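Local coordinates for protein cytosol aminopeptidase (Coxiella burnetii, PDB 3IJ3) that probably acts as a manganese-dependent aminopeptidase of the M17 family, removing residues from the amino ends of peptides, at residues 255-260 / 329-334; 36-40 / 112-116. One frame throughout, in Å; residues are numbered along the deposited sequence.

How the contacts relate
From the N terminus, contact 2 comes first: residues 36-40 lead into strand 38-43, and the chain passes through 71 residues before 112-116 lies beside them, closing a loop within the N-terminal domain and pairing two parallel strands of its mixed sheet. Contact 1 follows in series, neither nested in contact 2 nor crossing it. It closes a loop of 68 residues in the catalytic domain, joining the loop after strand 254-255 to the one before helix 335-347 at the metal site. The two centres are about 52 Å apart, on opposite sides of the centre of the chain. One contact pairs two strands of a sheet; the other brings together two of the residues at the metal site.

Contact 1 of 2, residues 255-260 / 329-334; sequences DSGGLD and TNTDAE. With LI (lithium ion), chain C.
Two loops of the M17 catalytic domain meet at its metal site, where Asp255 and Glu334 bind one lithium ion. Asp255 OD2 lies 2.3 Å from the lithium and Glu334 OE2 1.9 Å; a water and Asp273 complete the ligands seen on the ion. The two carboxylates approach from opposite directions with planes 62° apart. Glu334 reaches the metal through a chain bent at chi2 (-64°).

Away from the ion, Thr331 pins the loops together. Its OG1 lies between backbone N and carbonyl carbon (chi1 63°), where it donates to Gly257 O at 2.6 Å, in the carbonyl plane, and accepts from Asp260 N at 2.9 Å. Asp260 answers with OD2, whose anti lone pair accepts the N-H of Thr331 in a nearly straight bond, with Thr331 N 2.8 Å from OD2. Glycine suits position 257 because a side chain at its backbone angles would jam against the preceding carbonyl.

Asp332 OD1 comes within 3.0 Å of Asp255 OD2, with no hydrogen bond assigned between these two acceptor oxygens. The shared lithium and Lys262, salt-bridged to Asp332 OD1, probably make such close acidic oxygens tolerable, which would suit a site made for cations.

Contact 2 of 2, residues 36-40 / 112-116; sequences NFIPI and AFQLN
At the edge of the Phe37 ring, in its plane, sits Gln114 OE1 in one of that residue's two conformers, 3.5 Å from Phe37 CD2, while Ala112 CB approaches the ring obliquely, at CD1. The Gln114 amide is turned 73° from this ring, and the two side chains cross at about a right angle; Phe154 meets the same ring with planes some 25° apart. The Phe113 ring is approached obliquely by Ile40 CG1 and Ile38 O.

They lie where strands 38-43 and 111-114 pair, parallel neighbours in the mixed sheet of the N-terminal domain, with Phe37 just before the first strand. Ile38 N donates to Ala112 O at 2.9 Å, Gln114 N to Ile38 O, and Ile40 N to Gln114 O. Proline suits position 39: this pairing does not use its nitrogen, which has no proton to give, and its backbone bond with Val88 of strand 85-91 necessarily uses its carbonyl.

Ile38 and Phe113 lie side by side on one face, with Ile38 CB 3.6 Å from Phe113 CD1. Ile40 passes Phe113 at a slant, its CD1 3.5 Å from Phe113 CB; these branched and aromatic groups suit a face that Leu85 and Leu108 also line. On the other face Gln114 stands beside Pro39, with CG between backbone N and carbonyl carbon (chi1 69°). In this conformer a water 2.8 Å from Gln114 OE1 also takes the N-H of Phe37, linking the two.

Contact 1 of 2, residues 255-260 / 329-334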
ATOM      1  N   ASP A 255      -5.202  -3.851  21.912  1.00 16.40           N
ATOM      2  CA  ASP A 255      -4.170  -3.057  21.284  1.00 17.27           C
ATOM      3  C   ASP A 255      -4.614  -2.552  19.901  1.00 17.11           C
ATOM      4  O   ASP A 255      -4.693  -3.312  18.940  1.00 17.21           O
ATOM      5  CB  ASP A 255      -2.883  -3.869  21.188  1.00 16.97           C
ATOM      6  CG  ASP A 255      -1.676  -3.038  20.749  1.00 18.13           C
ATOM      7  OD1 ASP A 255      -1.790  -1.800  20.646  1.00 17.08           O
ATOM      8  OD2 ASP A 255      -0.626  -3.682  20.501  1.00 17.65           O
ATOM      9  N   SER A 256      -4.946  -1.265  19.811  1.00 17.89           N
ATOM     10  CA  SER A 256      -5.286  -0.656  18.541  1.00 16.04           C
ATOM     11  C   SER A 256      -4.026  -0.251  17.789  1.00 15.57           C
ATOM     12  O   SER A 256      -4.086   0.102  16.605  1.00 16.15           O
ATOM     13  CB  SER A 256      -6.086   0.616  18.769  1.00 16.16           C
ATOM     14  OG  SER A 256      -5.279   1.592  19.450  1.00 15.62           O
ATOM     15  N   GLY A 257      -2.905  -0.252  18.505  1.00 15.48           N
ATOM     16  CA  GLY A 257      -1.648   0.243  18.003  1.00 17.24           C
ATOM     17  C   GLY A 257      -1.380   1.657  18.470  1.00 16.97           C
ATOM     18  O   GLY A 257      -0.230   2.117  18.456  1.00 15.84           O
ATOM     19  N   GLY A 258      -2.430   2.349  18.942  1.00 16.80           N
ATOM     20  CA  GLY A 258      -2.292   3.749  19.338  1.00 16.41           C
ATOM     21  C   GLY A 258      -2.235   4.604  18.072  1.00 16.74           C
ATOM     22  O   GLY A 258      -2.713   4.191  17.001  1.00 16.29           O
ATOM     23  N   LEU A 259      -1.646   5.800  18.167  1.00 15.45           N
ATOM     24  CA  LEU A 259      -1.583   6.693  17.001  1.00 14.48           C
ATOM     25  C   LEU A 259      -0.922   6.023  15.776  1.00 15.50           C
ATOM     26  O   LEU A 259      -1.273   6.339  14.647  1.00 16.07           O
ATOM     27  CB  LEU A 259      -0.919   8.023  17.383  1.00 16.12           C
ATOM     28  CG  LEU A 259      -1.828   8.910  18.254  1.00 16.62           C
ATOM     29  CD1 LEU A 259      -1.051  10.102  18.823  1.00 18.33           C
ATOM     30  CD2 LEU A 259      -3.008   9.368  17.430  1.00 17.70           C
ATOM     31  N   ASP A 260       0.032   5.116  16.028  1.00 14.99           N
ATOM     32  CA  ASP A 260       0.651   4.288  14.970  1.00 15.11           C
ATOM     33  C   ASP A 260      -0.317   3.094  14.828  1.00 15.21           C
ATOM     34  O   ASP A 260      -0.013   1.949  15.171  1.00 16.14           O
ATOM     35  CB  ASP A 260       2.050   3.834  15.388  1.00 17.05           C
ATOM     36  CG  ASP A 260       3.046   4.971  15.405  1.00 17.01           C
ATOM     37  OD1 ASP A 260       3.044   5.789  14.449  1.00 17.51           O
ATOM     38  OD2 ASP A 260       3.869   5.053  16.353  1.00 16.55           O
ATOM     39  N   THR A 329       9.137   5.787  19.696  1.00 14.61           N
ATOM     40  CA  THR A 329       9.312   5.801  18.244  1.00 15.58           C
ATOM     41  C   THR A 329       8.256   4.943  17.539  1.00 17.18           C
ATOM     42  O   THR A 329       8.189   4.945  16.321  1.00 17.84           O
ATOM     43  CB  THR A 329      10.732   5.368  17.828  1.00 16.21           C
ATOM     44  OG1 THR A 329      11.070   4.145  18.453  1.00 16.02           O
ATOM     45  CG2 THR A 329      11.753   6.424  18.267  1.00 15.74           C
ATOM     46  N   ASN A 330       7.462   4.214  18.310  1.00 15.23           N
ATOM     47  CA  ASN A 330       6.369   3.383  17.769  1.00 15.98           C
ATOM     48  C   ASN A 330       5.382   3.204  18.895  1.00 15.67           C
ATOM     49  O   ASN A 330       5.688   2.525  19.883  1.00 15.86           O
ATOM     50  CB  ASN A 330       6.906   2.039  17.287  1.00 17.52           C
ATOM     51  CG  ASN A 330       5.828   1.135  16.708  1.00 19.76           C
ATOM     52  OD1 ASN A 330       4.641   1.495  16.638  1.00 18.67           O
ATOM     53  ND2 ASN A 330       6.247  -0.059  16.275  1.00 26.35           N
ATOM     54  N   THR A 331       4.186   3.786  18.778  1.00 15.06           N
ATOM     55  CA  THR A 331       3.211   3.652  19.868  1.00 14.76           C
ATOM     56  C   THR A 331       2.665   2.216  19.982  1.00 15.09           C
ATOM     57  O   THR A 331       2.074   1.852  20.994  1.00 16.31           O
ATOM     58  CB  THR A 331       2.003   4.610  19.690  1.00 15.22           C
ATOM     59  OG1 THR A 331       1.301   4.267  18.496  1.00 15.24           O
ATOM     60  CG2 THR A 331       2.446   6.059  19.642  1.00 14.83           C
ATOM     61  N   ASP A 332       2.901   1.408  18.949  1.00 15.45           N
ATOM     62  CA  ASP A 332       2.431   0.021  18.884  1.00 15.67           C
ATOM     63  C   ASP A 332       3.492  -0.947  19.492  1.00 16.83           C
ATOM     64  O   ASP A 332       3.289  -2.150  19.484  1.00 18.00           O
ATOM     65  CB  ASP A 332       2.083  -0.324  17.449  1.00 14.90           C
ATOM     66  CG  ASP A 332       1.338  -1.663  17.300  1.00 18.43           C
ATOM     67  OD1 ASP A 332       0.730  -2.145  18.256  1.00 18.12           O
ATOM     68  OD2 ASP A 332       1.355  -2.212  16.188  1.00 20.31           O
ATOM     69  N   ALA A 333       4.616  -0.434  19.994  1.00 15.48           N
ATOM     70  CA  ALA A 333       5.590  -1.271  20.741  1.00 16.51           C
ATOM     71  C   ALA A 333       5.372  -0.891  22.211  1.00 15.34           C
ATOM     72  O   ALA A 333       6.292  -0.534  22.941  1.00 16.10           O
ATOM     73  CB  ALA A 333       7.057  -1.002  20.291  1.00 17.05           C
ATOM     74  N   GLU A 334       4.120  -0.967  22.647  1.00 15.71           N
ATOM     75  CA  GLU A 334       3.705  -0.521  23.999  1.00 14.81           C
ATOM     76  C   GLU A 334       3.898  -1.574  25.088  1.00 15.07           C
ATOM     77  O   GLU A 334       4.029  -1.250  26.281  1.00 15.38           O
ATOM     78  CB  GLU A 334       2.204  -0.122  23.989  1.00 15.20           C
ATOM     79  CG  GLU A 334       1.145  -1.249  24.142  1.00 14.97           C
ATOM     80  CD  GLU A 334       1.135  -2.262  23.017  1.00 18.45           C
ATOM     81  OE1 GLU A 334       1.556  -1.908  21.910  1.00 17.58           O
ATOM     82  OE2 GLU A 334       0.712  -3.425  23.249  1.00 18.50           O
TER
HETATM   83 LI    LI C 460       0.608  -4.883  21.983  1.00 14.02          LI
HETATM   84  O   HOH W   1       1.054  -0.422  14.163  1.00 24.57           O
HETATM   85  O   HOH W   2       2.014  -4.796  20.681  1.00 18.32           O

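Contact 2 of 2, residues 36-40 / 112-116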
ATOM      1  N   ASN A  36     -17.834 -51.213  33.559  1.00 21.36           N
ATOM      2  CA  ASN A  36     -18.507 -51.195  32.257  1.00 18.91           C
ATOM      3  C   ASN A  36     -18.190 -50.005  31.324  1.00 18.07           C
ATOM      4  O   ASN A  36     -18.996 -49.673  30.441  1.00 18.12           O
ATOM      5  CB  ASN A  36     -20.021 -51.318  32.446  1.00 19.79           C
ATOM      6  CG  ASN A  36     -20.591 -50.261  33.367  1.00 19.20           C
ATOM      7  OD1 ASN A  36     -19.885 -49.328  33.775  1.00 17.48           O
ATOM      8  ND2 ASN A  36     -21.883 -50.406  33.717  1.00 13.61           N
ATOM      9  N   PHE A  37     -17.042 -49.356  31.510  1.00 15.92           N
ATOM     10  CA  PHE A  37     -16.683 -48.268  30.598  1.00 14.41           C
ATOM     11  C   PHE A  37     -16.236 -48.851  29.254  1.00 13.53           C
ATOM     12  O   PHE A  37     -15.751 -49.970  29.210  1.00 14.49           O
ATOM     13  CB  PHE A  37     -15.535 -47.429  31.142  1.00 13.28           C
ATOM     14  CG  PHE A  37     -15.835 -46.689  32.409  1.00 15.52           C
ATOM     15  CD1 PHE A  37     -17.003 -45.973  32.557  1.00 20.02           C
ATOM     16  CD2 PHE A  37     -14.870 -46.605  33.410  1.00 19.00           C
ATOM     17  CE1 PHE A  37     -17.250 -45.243  33.733  1.00 22.32           C
ATOM     18  CE2 PHE A  37     -15.111 -45.878  34.576  1.00 21.24           C
ATOM     19  CZ  PHE A  37     -16.296 -45.198  34.728  1.00 19.49           C
ATOM     20  N   ILE A  38     -16.363 -48.068  28.171  1.00 12.42           N
ATOM     21  CA  ILE A  38     -15.932 -48.480  26.821  1.00 11.83           C
ATOM     22  C   ILE A  38     -14.440 -48.163  26.636  1.00 11.95           C
ATOM     23  O   ILE A  38     -14.027 -46.994  26.758  1.00 10.96           O
ATOM     24  CB  ILE A  38     -16.728 -47.729  25.738  1.00 11.57           C
ATOM     25  CG1 ILE A  38     -18.228 -47.950  25.926  1.00 14.18           C
ATOM     26  CG2 ILE A  38     -16.272 -48.154  24.314  1.00 12.97           C
ATOM     27  CD1 ILE A  38     -19.103 -46.972  25.144  1.00 15.27           C
ATOM     28  N   PRO A  39     -13.609 -49.188  26.389  1.00 12.97           N
ATOM     29  CA  PRO A  39     -12.192 -48.893  26.214  1.00 13.28           C
ATOM     30  C   PRO A  39     -11.848 -48.175  24.907  1.00 14.16           C
ATOM     31  O   PRO A  39     -12.448 -48.450  23.864  1.00 13.16           O
ATOM     32  CB  PRO A  39     -11.534 -50.275  26.235  1.00 14.66           C
ATOM     33  CG  PRO A  39     -12.614 -51.217  25.737  1.00 16.77           C
ATOM     34  CD  PRO A  39     -13.895 -50.638  26.314  1.00 14.54           C
ATOM     35  N   ILE A  40     -10.904 -47.234  25.006  1.00 13.53           N
ATOM     36  CA  ILE A  40     -10.320 -46.531  23.865  1.00 13.23           C
ATOM     37  C   ILE A  40      -8.879 -47.024  23.851  1.00 14.60           C
ATOM     38  O   ILE A  40      -8.161 -46.899  24.850  1.00 15.17           O
ATOM     39  CB  ILE A  40     -10.355 -45.022  24.022  1.00 12.75           C
ATOM     40  CG1 ILE A  40     -11.808 -44.528  24.074  1.00 13.16           C
ATOM     41  CG2 ILE A  40      -9.625 -44.375  22.877  1.00 14.14           C
ATOM     42  CD1 ILE A  40     -11.928 -43.009  24.373  1.00 14.07           C
ATOM     43  N   ALA A 112     -19.420 -43.414  28.121  1.00 15.19           N
ATOM     44  CA  ALA A 112     -18.459 -43.350  29.211  1.00 13.76           C
ATOM     45  C   ALA A 112     -17.294 -44.212  28.785  1.00 13.35           C
ATOM     46  O   ALA A 112     -17.443 -45.428  28.625  1.00 13.42           O
ATOM     47  CB  ALA A 112     -19.083 -43.894  30.533  1.00 13.43           C
ATOM     48  N   PHE A 113     -16.128 -43.595  28.603  1.00 12.10           N
ATOM     49  CA  PHE A 113     -14.952 -44.300  28.079  1.00 11.22           C
ATOM     50  C   PHE A 113     -13.827 -44.386  29.085  1.00 11.73           C
ATOM     51  O   PHE A 113     -13.836 -43.711  30.110  1.00 11.20           O
ATOM     52  CB  PHE A 113     -14.453 -43.595  26.797  1.00 12.14           C
ATOM     53  CG  PHE A 113     -15.479 -43.541  25.675  1.00 10.52           C
ATOM     54  CD1 PHE A 113     -15.478 -44.511  24.670  1.00 12.13           C
ATOM     55  CD2 PHE A 113     -16.445 -42.541  25.625  1.00 12.59           C
ATOM     56  CE1 PHE A 113     -16.423 -44.481  23.633  1.00 12.37           C
ATOM     57  CE2 PHE A 113     -17.396 -42.499  24.601  1.00 15.07           C
ATOM     58  CZ  PHE A 113     -17.388 -43.483  23.595  1.00 13.49           C
ATOM     59  N   GLN A 114     -12.833 -45.209  28.788  0.50 11.84           N
ATOM     60  CA  GLN A 114     -11.682 -45.318  29.655  0.50 12.09           C
ATOM     61  C   GLN A 114     -10.476 -45.645  28.817  0.50 13.02           C
ATOM     62  O   GLN A 114     -10.595 -46.259  27.753  0.50 13.35           O
ATOM     63  CB  GLN A 114     -11.874 -46.445  30.682  0.50 12.79           C
ATOM     64  CG  GLN A 114     -11.843 -47.815  30.032  0.50 11.30           C
ATOM     65  CD  GLN A 114     -12.091 -48.958  30.988  0.50 15.54           C
ATOM     66  OE1 GLN A 114     -12.468 -48.760  32.144  0.50 16.37           O
ATOM     67  NE2 GLN A 114     -11.909 -50.176  30.494  0.50 19.58           N
ATOM     68  N   LEU A 115      -9.313 -45.217  29.296  1.00 13.38           N
ATOM     69  CA  LEU A 115      -8.029 -45.537  28.676  1.00 14.00           C
ATOM     70  C   LEU A 115      -7.465 -46.682  29.502  1.00 15.86           C
ATOM     71  O   LEU A 115      -7.934 -46.923  30.626  1.00 17.01           O
ATOM     72  CB  LEU A 115      -7.057 -44.364  28.758  1.00 14.99           C
ATOM     73  CG  LEU A 115      -7.516 -43.081  28.068  1.00 14.34           C
ATOM     74  CD1 LEU A 115      -6.313 -42.105  28.021  1.00 12.11           C
ATOM     75  CD2 LEU A 115      -8.037 -43.378  26.682  1.00 15.09           C
ATOM     76  N   ASN A 116      -6.469 -47.385  28.965  1.00 16.03           N
ATOM     77  CA  ASN A 116      -5.789 -48.479  29.683  1.00 17.49           C
ATOM     78  C   ASN A 116      -4.324 -48.104  29.882  1.00 17.31           C
ATOM     79  O   ASN A 116      -3.601 -47.858  28.925  1.00 16.29           O
ATOM     80  CB  ASN A 116      -5.909 -49.800  28.905  1.00 17.57           C
ATOM     81  CG  ASN A 116      -5.206 -50.975  29.591  1.00 23.30           C
ATOM     82  OD1 ASN A 116      -4.508 -50.815  30.595  1.00 26.40           O
ATOM     83  ND2 ASN A 116      -5.402 -52.173  29.039  1.00 28.38           N
TER
HETATM   84  O   HOH W   3     -14.636 -50.319  33.020  1.00 17.92           O
HETATM   85  O   HOH W   4      -5.820 -46.997  26.313  1.00 15.11           O